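Local coordinates for glutamate racemase (Campylobacter jejuni, PDB 3UHF), which belongs to the Asp/Glu/hydantoin racemase family and is built round two parallel beta sheets flanked by helices, with D-glutamic acid bound in its pocket, at residues K66-D69 against T70-F74; E122-I125 against K126-D130; L261-T264 against A265-L269. All coordinates share one frame; numbering follows the deposited sequence.

Contact 1 of 3, residues K66-D69 against T70-F74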
loop_
_atom_site.group_PDB
_atom_site.type_symbol
_atom_site.label_atom_id
_atom_site.label_comp_id
_atom_site.label_asym_id
_atom_site.label_seq_id
_atom_site.Cartn_x
_atom_site.Cartn_y
_atom_site.Cartn_z
ATOM N N LYS A 66 -8.807 4.993 -12.878
ATOM C CA LYS A 66 -9.074 4.210 -14.077
ATOM C C LYS A 66 -9.953 2.993 -13.769
ATOM O O LYS A 66 -10.341 2.789 -12.628
ATOM C CB LYS A 66 -7.756 3.835 -14.756
ATOM C CG LYS A 66 -7.051 5.095 -15.229
ATOM C CD LYS A 66 -5.597 4.911 -15.584
ATOM C CE LYS A 66 -5.036 6.274 -16.022
ATOM N NZ LYS A 66 -3.549 6.272 -16.065
ATOM N N ASP A 67 -10.279 2.212 -14.791
ATOM C CA ASP A 67 -11.299 1.171 -14.661
ATOM C C ASP A 67 -10.698 -0.193 -14.378
ATOM O O ASP A 67 -9.525 -0.426 -14.657
ATOM C CB ASP A 67 -12.114 1.078 -15.942
ATOM C CG ASP A 67 -11.264 0.688 -17.129
ATOM O OD1 ASP A 67 -11.508 -0.381 -17.719
ATOM O OD2 ASP A 67 -10.337 1.453 -17.464
ATOM N N LYS A 68 -11.532 -1.092 -13.848
ATOM C CA LYS A 68 -11.129 -2.447 -13.458
ATOM C C LYS A 68 -10.330 -3.204 -14.523
ATOM O O LYS A 68 -9.250 -3.737 -14.241
ATOM C CB LYS A 68 -12.372 -3.258 -13.043
ATOM C CG LYS A 68 -12.102 -4.735 -12.768
ATOM C CD LYS A 68 -13.331 -5.452 -12.204
ATOM C CE LYS A 68 -14.373 -5.713 -13.269
ATOM N NZ LYS A 68 -13.938 -6.769 -14.235
ATOM N N ASP A 69 -10.856 -3.249 -15.743
ATOM C CA ASP A 69 -10.199 -3.977 -16.832
ATOM C C ASP A 69 -8.778 -3.485 -17.110
ATOM O O ASP A 69 -7.863 -4.288 -17.292
ATOM C CB ASP A 69 -11.031 -3.927 -18.114
ATOM C CG ASP A 69 -12.352 -4.665 -17.976
ATOM O OD1 ASP A 69 -12.493 -5.486 -17.034
ATOM O OD2 ASP A 69 -13.255 -4.426 -18.807
ATOM N N THR A 70 -8.598 -2.168 -17.140
ATOM C CA THR A 70 -7.283 -1.574 -17.349
ATOM C C THR A 70 -6.316 -1.917 -16.210
ATOM O O THR A 70 -5.166 -2.300 -16.445
ATOM C CB THR A 70 -7.400 -0.033 -17.489
ATOM O OG1 THR A 70 -8.218 0.279 -18.620
ATOM C CG2 THR A 70 -6.033 0.606 -17.674
ATOM N N ILE A 71 -6.789 -1.764 -14.978
ATOM C CA ILE A 71 -5.990 -2.066 -13.794
ATOM C C ILE A 71 -5.510 -3.515 -13.804
ATOM O O ILE A 71 -4.334 -3.797 -13.575
ATOM C CB ILE A 71 -6.785 -1.778 -12.506
ATOM C CG1 ILE A 71 -7.017 -0.268 -12.356
ATOM C CG2 ILE A 71 -6.047 -2.328 -11.271
ATOM C CD1 ILE A 71 -8.170 0.091 -11.404
ATOM N N ILE A 72 -6.421 -4.434 -14.092
ATOM C CA ILE A 72 -6.062 -5.845 -14.126
ATOM C C ILE A 72 -5.040 -6.118 -15.228
ATOM O O ILE A 72 -4.032 -6.791 -15.008
ATOM C CB ILE A 72 -7.300 -6.727 -14.297
ATOM C CG1 ILE A 72 -8.156 -6.662 -13.022
ATOM C CG2 ILE A 72 -6.888 -8.168 -14.607
ATOM C CD1 ILE A 72 -9.428 -7.497 -13.089
ATOM N N LYS A 73 -5.287 -5.556 -16.405
ATOM C CA LYS A 73 -4.388 -5.731 -17.532
ATOM C C LYS A 73 -2.984 -5.254 -17.172
ATOM O O LYS A 73 -2.012 -5.970 -17.388
ATOM C CB LYS A 73 -4.913 -4.948 -18.743
ATOM C CG LYS A 73 -3.996 -4.967 -19.952
ATOM C CD LYS A 73 -4.434 -3.912 -20.969
ATOM C CE LYS A 73 -3.528 -3.910 -22.198
ATOM N NZ LYS A 73 -3.874 -2.817 -23.158
ATOM N N PHE A 74 -2.885 -4.047 -16.616
ATOM C CA PHE A 74 -1.592 -3.494 -16.221
ATOM C C PHE A 74 -0.870 -4.356 -15.164
ATOM O O PHE A 74 0.347 -4.530 -15.218
ATOM C CB PHE A 74 -1.757 -2.062 -15.696
ATOM C CG PHE A 74 -2.064 -1.035 -16.778
ATOM C CD1 PHE A 74 -2.095 -1.399 -18.119
ATOM C CD2 PHE A 74 -2.312 0.286 -16.448
ATOM C CE1 PHE A 74 -2.370 -0.466 -19.111
ATOM C CE2 PHE A 74 -2.584 1.231 -17.448
ATOM C CZ PHE A 74 -2.612 0.850 -18.773
#
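D67 caps the N-terminus of helix 68-82 by reaching forward to T70, a local contact on the protein surface within the family's alpha/beta fold. The D67 carboxylate takes two bonds from T70, and the two side chains cross at about a right angle. T70 OG1 donates to D67 OD2 at 2.7 Å, on the syn side and 26° out of the carboxylate plane, while T70 N gives a weak bond to D67 OD1 at 3.5 Å. The aspartate's CG sits between the backbone N and the carbonyl carbon (chi1 62°), which swings the carboxylate forward to the T70 hydroxyl and amide. At this N-cap position its negative charge probably suits the positive end of the helix dipole. Behind the cap the main chain settles into helical bonding: I71 N to D67 O is 3.1 Å and I72 N to K68 O 2.9 Å. K68 and I72 lie side by side, pointing the same way, with K68 CG 3.9 Å from I72 CD1. Further out, the bent K68 chain brings NZ to D69 OD1 at 3.4 Å, a weak salt bridge between neighbours in sequence. I71 turns inward and, like K68, touches Y100 of helix 95-100; K66 NZ reaches back to the carbonyl of P62, a residue of the D-glutamic acid pocket.

Contact 2 of 3, residues E122-I125 against K126-D130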
loop_
_atom_site.group_PDB
_atom_site.type_symbol
_atom_site.label_atom_id
_atom_site.label_comp_id
_atom_site.label_asym_id
_atom_site.label_seq_id
_atom_site.Cartn_x
_atom_site.Cartn_y
_atom_site.Cartn_z
ATOM N N GLU A 122 -7.274 -6.433 8.934
ATOM C CA GLU A 122 -6.801 -7.137 10.124
ATOM C C GLU A 122 -6.205 -6.161 11.148
ATOM O O GLU A 122 -6.489 -6.257 12.341
ATOM C CB GLU A 122 -5.757 -8.200 9.755
ATOM C CG GLU A 122 -5.003 -8.741 10.972
ATOM C CD GLU A 122 -3.958 -9.779 10.623
ATOM O OE1 GLU A 122 -4.083 -10.441 9.566
ATOM O OE2 GLU A 122 -3.012 -9.930 11.422
ATOM N N ALA A 123 -5.386 -5.221 10.675
ATOM C CA ALA A 123 -4.753 -4.251 11.571
ATOM C C ALA A 123 -5.782 -3.350 12.257
ATOM O O ALA A 123 -5.628 -2.987 13.437
ATOM C CB ALA A 123 -3.730 -3.407 10.803
ATOM N N THR A 124 -6.841 -3.008 11.527
ATOM C CA THR A 124 -7.910 -2.170 12.065
ATOM C C THR A 124 -8.675 -2.897 13.171
ATOM O O THR A 124 -8.960 -2.322 14.225
ATOM C CB THR A 124 -8.898 -1.733 10.952
ATOM O OG1 THR A 124 -8.176 -1.084 9.899
ATOM C CG2 THR A 124 -9.961 -0.773 11.491
ATOM N N ILE A 125 -8.999 -4.165 12.935
ATOM C CA ILE A 125 -9.656 -4.982 13.954
ATOM C C ILE A 125 -8.786 -5.139 15.210
ATOM O O ILE A 125 -9.279 -5.033 16.336
ATOM C CB ILE A 125 -10.056 -6.356 13.380
ATOM C CG1 ILE A 125 -11.145 -6.166 12.313
ATOM C CG2 ILE A 125 -10.522 -7.289 14.498
ATOM C CD1 ILE A 125 -11.501 -7.437 11.563
ATOM N N LYS A 126 -7.489 -5.362 15.032
ATOM C CA LYS A 126 -6.596 -5.440 16.186
ATOM C C LYS A 126 -6.548 -4.123 16.965
ATOM O O LYS A 126 -6.485 -4.125 18.194
ATOM C CB LYS A 126 -5.182 -5.799 15.760
ATOM C CG LYS A 126 -4.971 -7.246 15.325
ATOM C CD LYS A 126 -3.480 -7.447 15.054
ATOM C CE LYS A 126 -3.172 -8.792 14.425
ATOM N NZ LYS A 126 -1.810 -8.761 13.820
ATOM N N ALA A 127 -6.571 -3.005 16.242
ATOM C CA ALA A 127 -6.461 -1.694 16.867
ATOM C C ALA A 127 -7.736 -1.316 17.623
ATOM O O ALA A 127 -7.673 -0.705 18.688
ATOM C CB ALA A 127 -6.136 -0.630 15.816
ATOM N N LEU A 128 -8.891 -1.672 17.063
ATOM C CA LEU A 128 -10.180 -1.303 17.649
ATOM C C LEU A 128 -10.764 -2.368 18.574
ATOM O O LEU A 128 -11.272 -2.040 19.654
ATOM C CB LEU A 128 -11.200 -1.003 16.547
ATOM C CG LEU A 128 -10.910 0.186 15.631
ATOM C CD1 LEU A 128 -12.051 0.322 14.630
ATOM C CD2 LEU A 128 -10.758 1.448 16.465
ATOM N N HIS A 129 -10.707 -3.625 18.135
ATOM C CA HIS A 129 -11.236 -4.778 18.879
ATOM C C HIS A 129 -12.601 -4.477 19.493
ATOM O O HIS A 129 -12.875 -4.799 20.652
ATOM C CB HIS A 129 -10.234 -5.281 19.932
ATOM C CG HIS A 129 -9.783 -4.224 20.885
ATOM N ND1 HIS A 129 -8.658 -3.458 20.672
ATOM C CD2 HIS A 129 -10.316 -3.793 22.052
ATOM C CE1 HIS A 129 -8.514 -2.601 21.667
ATOM N NE2 HIS A 129 -9.512 -2.778 22.514
ATOM N N ASP A 130 -13.442 -3.834 18.685
ATOM C CA ASP A 130 -14.792 -3.458 19.079
ATOM C C ASP A 130 -15.544 -3.095 17.804
ATOM O O ASP A 130 -15.278 -2.050 17.200
ATOM C CB ASP A 130 -14.740 -2.265 20.038
ATOM C CG ASP A 130 -16.112 -1.835 20.523
ATOM O OD1 ASP A 130 -17.126 -2.309 19.970
ATOM O OD2 ASP A 130 -16.171 -1.009 21.458
#
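E122 and K126 lie side by side along helix 117-128, pointing the same way, and close a salt bridge one turn apart. K126 NZ meets E122 OE2 at 2.9 Å on the carboxylate's anti lone pair, the one facing away from OE1. Both chains run extended beyond CG, but they leave the backbone differently: the glutamate CG is anti to its own N (chi1 167°), whereas the lysine CG lies beside its N (chi1 -73°). The lysine thus leans back over the preceding turn, its CE passing 3.9 Å from E122 CG, so that aliphatic carbons pack beneath the charged ends. The pair is part of a wider charge cluster: K126 NZ also bridges to E237 and E122 OE1 to R238, both near the end of helix 227-238. E122 OE2 and E237 OE2 lie close together, and K126 NZ, bridging to both glutamates, probably offsets their repulsion.

On the inward side T124 and L128 also run alongside each other, with T124 CG2 3.9 Å from L128 CD1. Both rest on strands 135-139 and 199-202, so this is a helix packed on the parallel four-stranded sheet of an alpha/beta domain. T124 OG1 turns back to the carbonyl of G120, leaving the methyl to face L128.

The helix ends just beyond. H129 N still bonds to I125 O at 2.7 Å, yet H129 itself takes a positive phi of 43° and the chain leaves the helical path. Its ring swings back toward the last turn, and ND1 gives a weak bond to K126 O at 3.4 Å, the oxygen lying at the edge of the imidazole and in its plane.

Contact 3 of 3, residues L261-T264 against A265-L269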
loop_
_atom_site.group_PDB
_atom_site.type_symbol
_atom_site.label_atom_id
_atom_site.label_comp_id
_atom_site.label_asym_id
_atom_site.label_seq_id
_atom_site.Cartn_x
_atom_site.Cartn_y
_atom_site.Cartn_z
ATOM N N LEU A 261 12.604 7.833 -9.569
ATOM C CA LEU A 261 12.071 6.892 -8.583
ATOM C C LEU A 261 13.111 6.602 -7.506
ATOM O O LEU A 261 12.801 6.638 -6.314
ATOM C CB LEU A 261 11.637 5.582 -9.244
ATOM C CG LEU A 261 11.326 4.441 -8.259
ATOM C CD1 LEU A 261 10.202 4.831 -7.323
ATOM C CD2 LEU A 261 10.992 3.161 -8.994
ATOM N N LYS A 262 14.338 6.313 -7.929
ATOM C CA LYS A 262 15.427 6.049 -6.995
ATOM C C LYS A 262 15.671 7.252 -6.087
ATOM O O LYS A 262 15.895 7.092 -4.888
ATOM C CB LYS A 262 16.712 5.692 -7.747
ATOM C CG LYS A 262 16.635 4.381 -8.512
ATOM C CD LYS A 262 17.902 4.152 -9.334
ATOM C CE LYS A 262 17.828 2.853 -10.119
ATOM N NZ LYS A 262 18.981 2.681 -11.050
ATOM N N ASN A 263 15.625 8.449 -6.665
ATOM C CA ASN A 263 15.830 9.673 -5.901
ATOM C C ASN A 263 14.802 9.821 -4.793
ATOM O O ASN A 263 15.148 10.120 -3.649
ATOM C CB ASN A 263 15.790 10.898 -6.812
ATOM C CG ASN A 263 15.920 12.200 -6.042
ATOM O OD1 ASN A 263 17.005 12.561 -5.587
ATOM N ND2 ASN A 263 14.812 12.915 -5.897
ATOM N N THR A 264 13.536 9.609 -5.140
ATOM C CA THR A 264 12.454 9.672 -4.166
ATOM C C THR A 264 12.663 8.614 -3.084
ATOM O O THR A 264 12.459 8.870 -1.893
ATOM C CB THR A 264 11.075 9.457 -4.831
ATOM O OG1 THR A 264 10.877 10.451 -5.844
ATOM C CG2 THR A 264 9.956 9.565 -3.804
ATOM N N ALA A 265 13.086 7.427 -3.501
ATOM C CA ALA A 265 13.331 6.340 -2.557
ATOM C C ALA A 265 14.457 6.687 -1.581
ATOM O O ALA A 265 14.371 6.385 -0.384
ATOM C CB ALA A 265 13.634 5.047 -3.301
ATOM N N LYS A 266 15.510 7.327 -2.080
ATOM C CA LYS A 266 16.623 7.688 -1.203
ATOM C C LYS A 266 16.152 8.637 -0.105
ATOM O O LYS A 266 16.517 8.490 1.060
ATOM C CB LYS A 266 17.780 8.281 -2.001
ATOM C CG LYS A 266 18.641 7.221 -2.668
ATOM C CD LYS A 266 19.762 7.832 -3.495
ATOM C CE LYS A 266 19.228 8.492 -4.758
ATOM N NZ LYS A 266 20.323 9.038 -5.611
ATOM N N ILE A 267 15.305 9.586 -0.483
ATOM C CA ILE A 267 14.724 10.519 0.470
ATOM C C ILE A 267 13.746 9.841 1.438
ATOM O O ILE A 267 13.919 9.907 2.652
ATOM C CB ILE A 267 13.993 11.659 -0.256
ATOM C CG1 ILE A 267 14.976 12.439 -1.137
ATOM C CG2 ILE A 267 13.300 12.562 0.750
ATOM C CD1 ILE A 267 14.323 13.536 -1.951
ATOM N N TRP A 268 12.715 9.197 0.899
ATOM C CA TRP A 268 11.678 8.595 1.738
ATOM C C TRP A 268 12.197 7.504 2.685
ATOM O O TRP A 268 11.717 7.382 3.805
ATOM C CB TRP A 268 10.535 8.032 0.890
ATOM C CG TRP A 268 9.663 9.065 0.238
ATOM C CD1 TRP A 268 9.910 10.407 0.115
ATOM C CD2 TRP A 268 8.394 8.833 -0.384
ATOM N NE1 TRP A 268 8.869 11.020 -0.549
ATOM C CE2 TRP A 268 7.928 10.076 -0.867
ATOM C CE3 TRP A 268 7.604 7.694 -0.574
ATOM C CZ2 TRP A 268 6.708 10.209 -1.532
ATOM C CZ3 TRP A 268 6.393 7.827 -1.240
ATOM C CH2 TRP A 268 5.958 9.077 -1.709
ATOM N N LEU A 269 13.172 6.720 2.231
ATOM C CA LEU A 269 13.703 5.619 3.029
ATOM C C LEU A 269 14.998 5.982 3.762
ATOM O O LEU A 269 15.579 5.139 4.452
ATOM C CB LEU A 269 13.938 4.382 2.155
ATOM C CG LEU A 269 12.776 3.402 1.947
ATOM C CD1 LEU A 269 11.584 4.048 1.255
ATOM C CD2 LEU A 269 13.267 2.199 1.157
#
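With T264 CG2 anti to the backbone N and W268 CG beside its own (chi1 -71°), the threonine methyl and the indole are brought side by side one turn apart on helix 258-268, pointing the same way. The methyl comes in over one face of the tryptophan. T264 CG2 stands 3.7 Å from the centroid of the five-membered ring of W268 and 13° off the ring normal, a CH-pi contact made almost straight down onto the face. The nearest single ring atom is CE2, 3.6 Å from that methyl. The same rotation of the threonine leaves OG1 beside its backbone N, where it bonds to the carbonyl of S260 one turn earlier. A branched polar residue is thereby divided between two tasks: its hydroxyl is satisfied along the helix while its methyl covers the aromatic ring.

The backbone fixes the spacing of the pair. W268 N donates to T264 O at 2.8 Å, nearly straight at 176°, and the first atoms of the indole lie close to that same oxygen, with W268 CG 3.5 Å from T264 O.

On the exposed side K266 bends at chi3, which brings its CE back to within 3.6 Å of K262 O, so the lysine chain stays close to the turn before it.

The inner side faces L37 of helix 37-45, which meets T264, A265 and W268, while A265 also rests on F252 of strand 249-254. This is the packing of a C-terminal helix against the edge strand of the parallel sheet and a neighbouring helix, as in alpha/beta domains.

The three contacts follow one another along the chain and none touches another; each belongs to a different helix. Contacts 1 and 3 lie near the bound D-glutamic acid: the K66 side chain lies about 8 Å from it and that of W268 about 10 Å, though neither contact supplies a residue to the ligand pocket itself. Their own nearest atoms are about 15 Å apart. Contact 2 packs on the four-stranded sheet, whereas contact 3 packs on the five-stranded one; their centres are about 31 Å apart, on opposite sides of the chain's centre. From contact 1, contact 2 is equally distant, about 31 Å between centres.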